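PDB 4PDY: aminoglycoside phosphotransferase from Alicyclobacillus acidocaldarius subsp. acidocaldarius, which probably transfers a phosphate group to a small-molecule acceptor, as a member of the aminoglycoside phosphotransferase family, whose fold is related to that of protein kinases. Local coordinates for residues 23-26 and 27-31; 97-101 and 102-106. All blocks are in the same frame, centred on the assembly; numbering follows the deposited sequence.

Overall arrangement
Interaction 1, the short helix and turn of residues 23-31, and interaction 2, the hairpin of residues 97-106, follow one another along the chain and pack together, their centres about 10 Å apart. The junction is made by packing contacts, mostly of carbon on carbon: Ile23 CG1 lies 3.8 Å from Tyr105 CE1, Tyr31 CE1 3.7 Å from Val98 CG2, and Pro24 CD packs 3.5 Å from the hydroxyl, Tyr105 OH. Residues 23-31 thus pack on the hairpin face that carries Val98 and Tyr105, Val27 touching both. A histidine bound beside Ala56 and Trp110 is more distant, about 12 Å from the side chain of Ile23 and about 9 Å from that of Tyr106.

Interaction 1 (23-26 and 27-31); sequences IPQA and VVSKY
Gln25 and Ser29, one helical turn apart, meet through their polar ends: NE2 of Gln25 donates to OG of Ser29 over 3.0 Å, with an N-H...O angle of 162° and the hydroxyl oxygen lying in the amide plane. The glutamine chain bends at chi2 (60°), which brings its amide back over the turn, where NE2 also lies 3.7 Å from CB of Val28. On the other side of the amide, OE1 makes a weak hydrogen bond to Arg38. The backbone runs alongside, Ser29 N donating to Gln25 O at 3.0 Å. This is a short helix, residues 25-28, with Pro24 at its N-cap position and a type I turn running from Val28 to Tyr31; Val27 N donates to Pro24 O at 3.0 Å. Ile23 and Val27 present their side chains at about a right angle, with CG2 of the isoleucine 3.7 Å from Val27 CB and also against Val27 CG1. Their apolar patch is continued by Tyr105, which both residues touch. Lys30 folds back on the helix instead: bends at chi2 and chi4 curl its chain beside the carbonyl of Ala26 and bring NZ to Ala26 O at 2.8 Å, a hydrogen bond made from above the carbonyl plane. The same lysine side chain lies about 3 Å, at nearest atoms, from a bound thiocyanate ion.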
ATOM      1  N   ILE A  23      21.956   1.894 -14.155  1.00 14.87           N
ATOM      2  CA  ILE A  23      22.810   1.682 -13.000  1.00 15.28           C
ATOM      3  C   ILE A  23      24.271   1.690 -13.471  1.00 14.42           C
ATOM      4  O   ILE A  23      24.581   1.093 -14.504  1.00 15.38           O
ATOM      5  CB  ILE A  23      22.429   0.374 -12.268  1.00 14.59           C
ATOM      6  CG1 ILE A  23      21.002   0.504 -11.719  1.00 15.22           C
ATOM      7  CG2 ILE A  23      23.461   0.004 -11.202  1.00 13.49           C
ATOM      8  CD1 ILE A  23      20.449  -0.731 -11.070  1.00 14.93           C
ATOM      9  N   PRO A  24      25.176   2.334 -12.717  1.00 14.85           N
ATOM     10  CA  PRO A  24      26.573   2.306 -13.152  1.00 14.59           C
ATOM     11  C   PRO A  24      27.119   0.874 -13.235  1.00 13.68           C
ATOM     12  O   PRO A  24      26.829   0.052 -12.382  1.00 13.40           O
ATOM     13  CB  PRO A  24      27.298   3.135 -12.076  1.00 15.37           C
ATOM     14  CG  PRO A  24      26.239   4.024 -11.539  1.00 17.75           C
ATOM     15  CD  PRO A  24      24.988   3.220 -11.553  1.00 16.06           C
ATOM     16  N   GLN A  25      27.907   0.584 -14.265  1.00 14.22           N
ATOM     17  CA  GLN A  25      28.513  -0.739 -14.418  1.00 13.09           C
ATOM     18  C   GLN A  25      29.301  -1.161 -13.201  1.00 11.79           C
ATOM     19  O   GLN A  25      29.332  -2.346 -12.864  1.00 11.95           O
ATOM     20  CB  GLN A  25      29.430  -0.772 -15.636  1.00 15.98           C
ATOM     21  CG  GLN A  25      30.128  -2.107 -15.892  1.00 18.95           C
ATOM     22  CD  GLN A  25      29.168  -3.261 -16.131  1.00 20.14           C
ATOM     23  OE1 GLN A  25      28.264  -3.174 -16.969  1.00 24.11           O
ATOM     24  NE2 GLN A  25      29.371  -4.362 -15.402  1.00 18.41           N
ATOM     25  N   ALA A  26      29.950  -0.217 -12.516  1.00 13.05           N
ATOM     26  CA  ALA A  26      30.756  -0.587 -11.352  1.00 13.15           C
ATOM     27  C   ALA A  26      29.892  -1.257 -10.270  1.00 11.74           C
ATOM     28  O   ALA A  26      30.377  -2.101  -9.529  1.00 12.00           O
ATOM     29  CB  ALA A  26      31.494   0.612 -10.786  1.00 16.08           C
ATOM     30  N   VAL A  27      28.626  -0.868 -10.191  1.00  9.93           N
ATOM     31  CA  VAL A  27      27.725  -1.485  -9.203  1.00 10.57           C
ATOM     32  C   VAL A  27      27.448  -2.939  -9.615  1.00 10.70           C
ATOM     33  O   VAL A  27      27.524  -3.865  -8.805  1.00 10.26           O
ATOM     34  CB  VAL A  27      26.417  -0.704  -9.083  1.00 11.15           C
ATOM     35  CG1 VAL A  27      25.422  -1.466  -8.234  1.00 10.77           C
ATOM     36  CG2 VAL A  27      26.655   0.669  -8.473  1.00 11.83           C
ATOM     37  N   VAL A  28      27.138  -3.149 -10.901  1.00 10.24           N
ATOM     38  CA  VAL A  28      26.838  -4.479 -11.400  1.00 10.34           C
ATOM     39  C   VAL A  28      28.013  -5.419 -11.124  1.00 10.25           C
ATOM     40  O   VAL A  28      27.839  -6.577 -10.720  1.00 10.86           O
ATOM     41  CB  VAL A  28      26.604  -4.439 -12.929  1.00 11.36           C
ATOM     42  CG1 VAL A  28      26.204  -5.800 -13.467  1.00 13.44           C
ATOM     43  CG2 VAL A  28      25.585  -3.396 -13.339  1.00 10.53           C
ATOM     44  N   SER A  29      29.229  -4.903 -11.348  1.00  9.71           N
ATOM     45  CA  SER A  29      30.431  -5.692 -11.184  1.00 11.24           C
ATOM     46  C   SER A  29      30.820  -6.085  -9.758  1.00 11.21           C
ATOM     47  O   SER A  29      31.726  -6.874  -9.551  1.00 11.38           O
ATOM     48  CB  SER A  29      31.594  -4.959 -11.871  1.00 13.90           C
ATOM     49  OG  SER A  29      31.438  -5.039 -13.277  1.00 18.19           O
ATOM     50  N   LYS A  30      30.102  -5.553  -8.761  1.00 10.52           N
ATOM     51  CA  LYS A  30      30.297  -6.013  -7.381  1.00 11.60           C
ATOM     52  C   LYS A  30      29.650  -7.371  -7.128  1.00  8.70           C
ATOM     53  O   LYS A  30      30.026  -8.061  -6.189  1.00 10.88           O
ATOM     54  CB  LYS A  30      29.726  -4.998  -6.376  1.00 11.12           C
ATOM     55  CG  LYS A  30      30.372  -3.625  -6.440  1.00 11.80           C
ATOM     56  CD  LYS A  30      31.871  -3.700  -6.234  1.00 12.45           C
ATOM     57  CE  LYS A  30      32.564  -2.348  -6.345  1.00 12.69           C
ATOM     58  NZ  LYS A  30      32.499  -1.838  -7.750  1.00 13.55           N
ATOM     59  N   TYR A  31      28.710  -7.763  -7.988  1.00  9.05           N
ATOM     60  CA  TYR A  31      28.038  -9.046  -7.865  1.00  9.86           C
ATOM     61  C   TYR A  31      28.798 -10.095  -8.681  1.00  9.81           C
ATOM     62  O   TYR A  31      29.722  -9.764  -9.445  1.00 11.29           O
ATOM     63  CB  TYR A  31      26.582  -8.920  -8.323  1.00  9.37           C
ATOM     64  CG  TYR A  31      25.778  -8.020  -7.414  1.00  9.74           C
ATOM     65  CD1 TYR A  31      25.773  -6.650  -7.578  1.00 11.07           C
ATOM     66  CD2 TYR A  31      25.039  -8.548  -6.368  1.00  9.33           C
ATOM     67  CE1 TYR A  31      25.056  -5.819  -6.701  1.00  9.43           C
ATOM     68  CE2 TYR A  31      24.342  -7.737  -5.484  1.00  8.98           C
ATOM     69  CZ  TYR A  31      24.328  -6.381  -5.681  1.00  9.04           C
ATOM     70  OH  TYR A  31      23.645  -5.529  -4.828  1.00 10.14           O
TER

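Interaction 2 (97-101 and 102-106)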
ATOM      1  N   TYR A  97      23.766  -5.014  -0.173  1.00  9.96           N
ATOM      2  CA  TYR A  97      23.551  -3.844  -1.018  1.00  9.74           C
ATOM      3  C   TYR A  97      24.902  -3.368  -1.506  1.00  9.81           C
ATOM      4  O   TYR A  97      25.927  -3.803  -0.984  1.00 10.28           O
ATOM      5  CB  TYR A  97      22.848  -2.720  -0.205  1.00 10.28           C
ATOM      6  CG  TYR A  97      23.683  -2.261   0.975  1.00 10.97           C
ATOM      7  CD1 TYR A  97      24.740  -1.387   0.825  1.00 12.44           C
ATOM      8  CD2 TYR A  97      23.474  -2.801   2.215  1.00 12.57           C
ATOM      9  CE1 TYR A  97      25.537  -1.030   1.884  1.00 14.47           C
ATOM     10  CE2 TYR A  97      24.256  -2.442   3.304  1.00 15.43           C
ATOM     11  CZ  TYR A  97      25.299  -1.571   3.126  1.00 14.99           C
ATOM     12  OH  TYR A  97      26.091  -1.217   4.178  1.00 20.27           O
ATOM     13  N   VAL A  98      24.855  -2.427  -2.445  1.00  8.85           N
ATOM     14  CA  VAL A  98      26.008  -1.636  -2.849  1.00  9.97           C
ATOM     15  C   VAL A  98      25.624  -0.173  -2.616  1.00  9.68           C
ATOM     16  O   VAL A  98      24.578   0.263  -3.069  1.00 10.56           O
ATOM     17  CB  VAL A  98      26.389  -1.837  -4.340  1.00 10.40           C
ATOM     18  CG1 VAL A  98      27.540  -0.941  -4.751  1.00 10.85           C
ATOM     19  CG2 VAL A  98      26.749  -3.278  -4.600  1.00 10.22           C
ATOM     20  N   ARG A  99      26.510   0.565  -1.974  1.00  9.94           N
ATOM     21  CA  ARG A  99      26.311   1.991  -1.765  1.00 11.43           C
ATOM     22  C   ARG A  99      27.243   2.705  -2.746  1.00 10.01           C
ATOM     23  O   ARG A  99      28.453   2.494  -2.702  1.00 13.68           O
ATOM     24  CB  ARG A  99      26.656   2.359  -0.323  1.00 14.23           C
ATOM     25  CG  ARG A  99      26.468   3.802   0.039  1.00 15.86           C
ATOM     26  CD  ARG A  99      24.998   4.122   0.206  1.00 16.18           C
ATOM     27  NE  ARG A  99      24.863   5.510   0.541  1.00 17.92           N
ATOM     28  CZ  ARG A  99      23.735   6.186   0.525  1.00 17.17           C
ATOM     29  NH1 ARG A  99      22.594   5.585   0.212  1.00 14.13           N
ATOM     30  NH2 ARG A  99      23.757   7.468   0.861  1.00 19.97           N
ATOM     31  N   HIS A 100      26.686   3.545  -3.603  1.00 10.89           N
ATOM     32  CA  HIS A 100      27.503   4.257  -4.599  1.00 10.93           C
ATOM     33  C   HIS A 100      26.771   5.512  -5.069  1.00 11.19           C
ATOM     34  O   HIS A 100      25.572   5.466  -5.372  1.00 11.48           O
ATOM     35  CB  HIS A 100      27.785   3.337  -5.788  1.00 12.06           C
ATOM     36  CG  HIS A 100      28.736   3.900  -6.795  1.00 14.82           C
ATOM     37  ND1 HIS A 100      30.057   4.155  -6.510  1.00 13.92           N
ATOM     38  CD2 HIS A 100      28.567   4.194  -8.107  1.00 18.43           C
ATOM     39  CE1 HIS A 100      30.658   4.605  -7.597  1.00 17.37           C
ATOM     40  NE2 HIS A 100      29.773   4.644  -8.578  1.00 20.36           N
ATOM     41  N   GLY A 101      27.492   6.621  -5.122  1.00 12.51           N
ATOM     42  CA  GLY A 101      26.941   7.848  -5.666  1.00 14.66           C
ATOM     43  C   GLY A 101      25.670   8.312  -4.955  1.00 12.45           C
ATOM     44  O   GLY A 101      24.765   8.828  -5.596  1.00 14.02           O
ATOM     45  N   ASP A 102      25.616   8.123  -3.624  1.00 12.52           N
ATOM     46  CA  ASP A 102      24.483   8.506  -2.780  1.00 13.34           C
ATOM     47  C   ASP A 102      23.233   7.670  -2.949  1.00 11.39           C
ATOM     48  O   ASP A 102      22.195   8.034  -2.441  1.00 16.30           O
ATOM     49  CB  ASP A 102      24.126   9.993  -2.941  1.00 14.08           C
ATOM     50  CG  ASP A 102      23.358  10.535  -1.734  1.00 16.56           C
ATOM     51  OD1 ASP A 102      23.836  10.248  -0.616  1.00 26.98           O
ATOM     52  OD2 ASP A 102      22.283  11.174  -1.925  1.00 16.87           O
ATOM     53  N   PHE A 103      23.349   6.535  -3.627  1.00 11.80           N
ATOM     54  CA  PHE A 103      22.240   5.581  -3.729  1.00 11.50           C
ATOM     55  C   PHE A 103      22.602   4.244  -3.087  1.00  9.43           C
ATOM     56  O   PHE A 103      23.765   3.863  -3.050  1.00 10.55           O
ATOM     57  CB  PHE A 103      21.882   5.308  -5.195  1.00 11.56           C
ATOM     58  CG  PHE A 103      21.275   6.483  -5.916  1.00 12.97           C
ATOM     59  CD1 PHE A 103      20.031   6.985  -5.544  1.00 13.21           C
ATOM     60  CD2 PHE A 103      21.944   7.090  -6.962  1.00 13.67           C
ATOM     61  CE1 PHE A 103      19.471   8.046  -6.226  1.00 15.72           C
ATOM     62  CE2 PHE A 103      21.385   8.135  -7.659  1.00 14.12           C
ATOM     63  CZ  PHE A 103      20.151   8.628  -7.292  1.00 15.34           C
ATOM     64  N   THR A 104      21.578   3.550  -2.602  1.00  9.91           N
ATOM     65  CA  THR A 104      21.708   2.203  -2.092  1.00 10.08           C
ATOM     66  C   THR A 104      21.079   1.283  -3.132  1.00 10.84           C
ATOM     67  O   THR A 104      19.906   1.389  -3.428  1.00 12.39           O
ATOM     68  CB  THR A 104      20.969   2.049  -0.735  1.00 11.13           C
ATOM     69  OG1 THR A 104      21.531   2.971   0.208  1.00 12.61           O
ATOM     70  CG2 THR A 104      21.044   0.623  -0.196  1.00 12.11           C
ATOM     71  N   TYR A 105      21.882   0.398  -3.705  1.00  9.96           N
ATOM     72  CA  TYR A 105      21.414  -0.571  -4.685  1.00 10.09           C
ATOM     73  C   TYR A 105      21.261  -1.928  -4.038  1.00  8.62           C
ATOM     74  O   TYR A 105      22.139  -2.365  -3.301  1.00  9.55           O
ATOM     75  CB  TYR A 105      22.433  -0.668  -5.823  1.00 10.62           C
ATOM     76  CG  TYR A 105      22.600   0.609  -6.612  1.00  9.58           C
ATOM     77  CD1 TYR A 105      21.744   0.908  -7.670  1.00 10.57           C
ATOM     78  CD2 TYR A 105      23.582   1.528  -6.284  1.00 10.53           C
ATOM     79  CE1 TYR A 105      21.892   2.066  -8.401  1.00 12.62           C
ATOM     80  CE2 TYR A 105      23.718   2.709  -6.993  1.00 10.14           C
ATOM     81  CZ  TYR A 105      22.860   2.989  -8.031  1.00 11.16           C
ATOM     82  OH  TYR A 105      23.020   4.129  -8.784  1.00 12.83           O
ATOM     83  N   TYR A 106      20.172  -2.610  -4.366  1.00  9.84           N
ATOM     84  CA  TYR A 106      20.032  -4.006  -3.961  1.00  9.59           C
ATOM     85  C   TYR A 106      19.356  -4.797  -5.049  1.00  8.75           C
ATOM     86  O   TYR A 106      18.631  -4.239  -5.858  1.00  9.67           O
ATOM     87  CB  TYR A 106      19.310  -4.132  -2.592  1.00  9.64           C
ATOM     88  CG  TYR A 106      17.888  -3.647  -2.568  1.00 10.42           C
ATOM     89  CD1 TYR A 106      16.846  -4.488  -2.896  1.00 10.37           C
ATOM     90  CD2 TYR A 106      17.575  -2.358  -2.145  1.00 10.33           C
ATOM     91  CE1 TYR A 106      15.535  -4.067  -2.907  1.00 10.03           C
ATOM     92  CE2 TYR A 106      16.255  -1.928  -2.143  1.00 11.08           C
ATOM     93  CZ  TYR A 106      15.230  -2.789  -2.504  1.00 11.08           C
ATOM     94  OH  TYR A 106      13.907  -2.391  -2.498  1.00 13.13           O
TER
HETATM   95  O   HOH W   1      22.288   9.937   1.578  1.00 32.83           O
HETATM   96  O   HOH W   2      25.237   5.471  -8.207  1.00 18.88           O
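Arg99 reaches across to Asp102 and Thr104 in a two-residue beta hairpin, closed by a type I' turn from His100 to Phe103 with Gly101 and Asp102 at its corners. From CB the chain sets out with CG anti to the backbone N (chi1 -179°) and bends at chi2, which carries CD over the neighbouring strand to 3.5 Å from Phe103 O. Beyond NE, the guanidinium lays one face over the Asp102-Phe103 peptide, with Asp102 C 3.6 Å above its plane. NH1 donates to Thr104 OG1 at 2.8 Å, the hydroxyl tilted 16° from the guanidinium plane; that oxygen is also hydrogen-bonded to Ile62 O. A valine in place of Thr104 would probably leave NH1 and the Ile62 carbonyl without this shared partner and the guanidinium freer to turn. Beneath, paired bonds between Val98 and Tyr105 and between His100 and Phe103 hold the strands in antiparallel register. At the tip, Arg99 NH2 forms a salt bridge with Asp102 OD1 at 3.1 Å. The guanidinium and carboxylate planes are 72° apart. One water accepts from Arg99 NH2 and donates to Asp102 OD1, its oxygen 2.7 Å from that OD1.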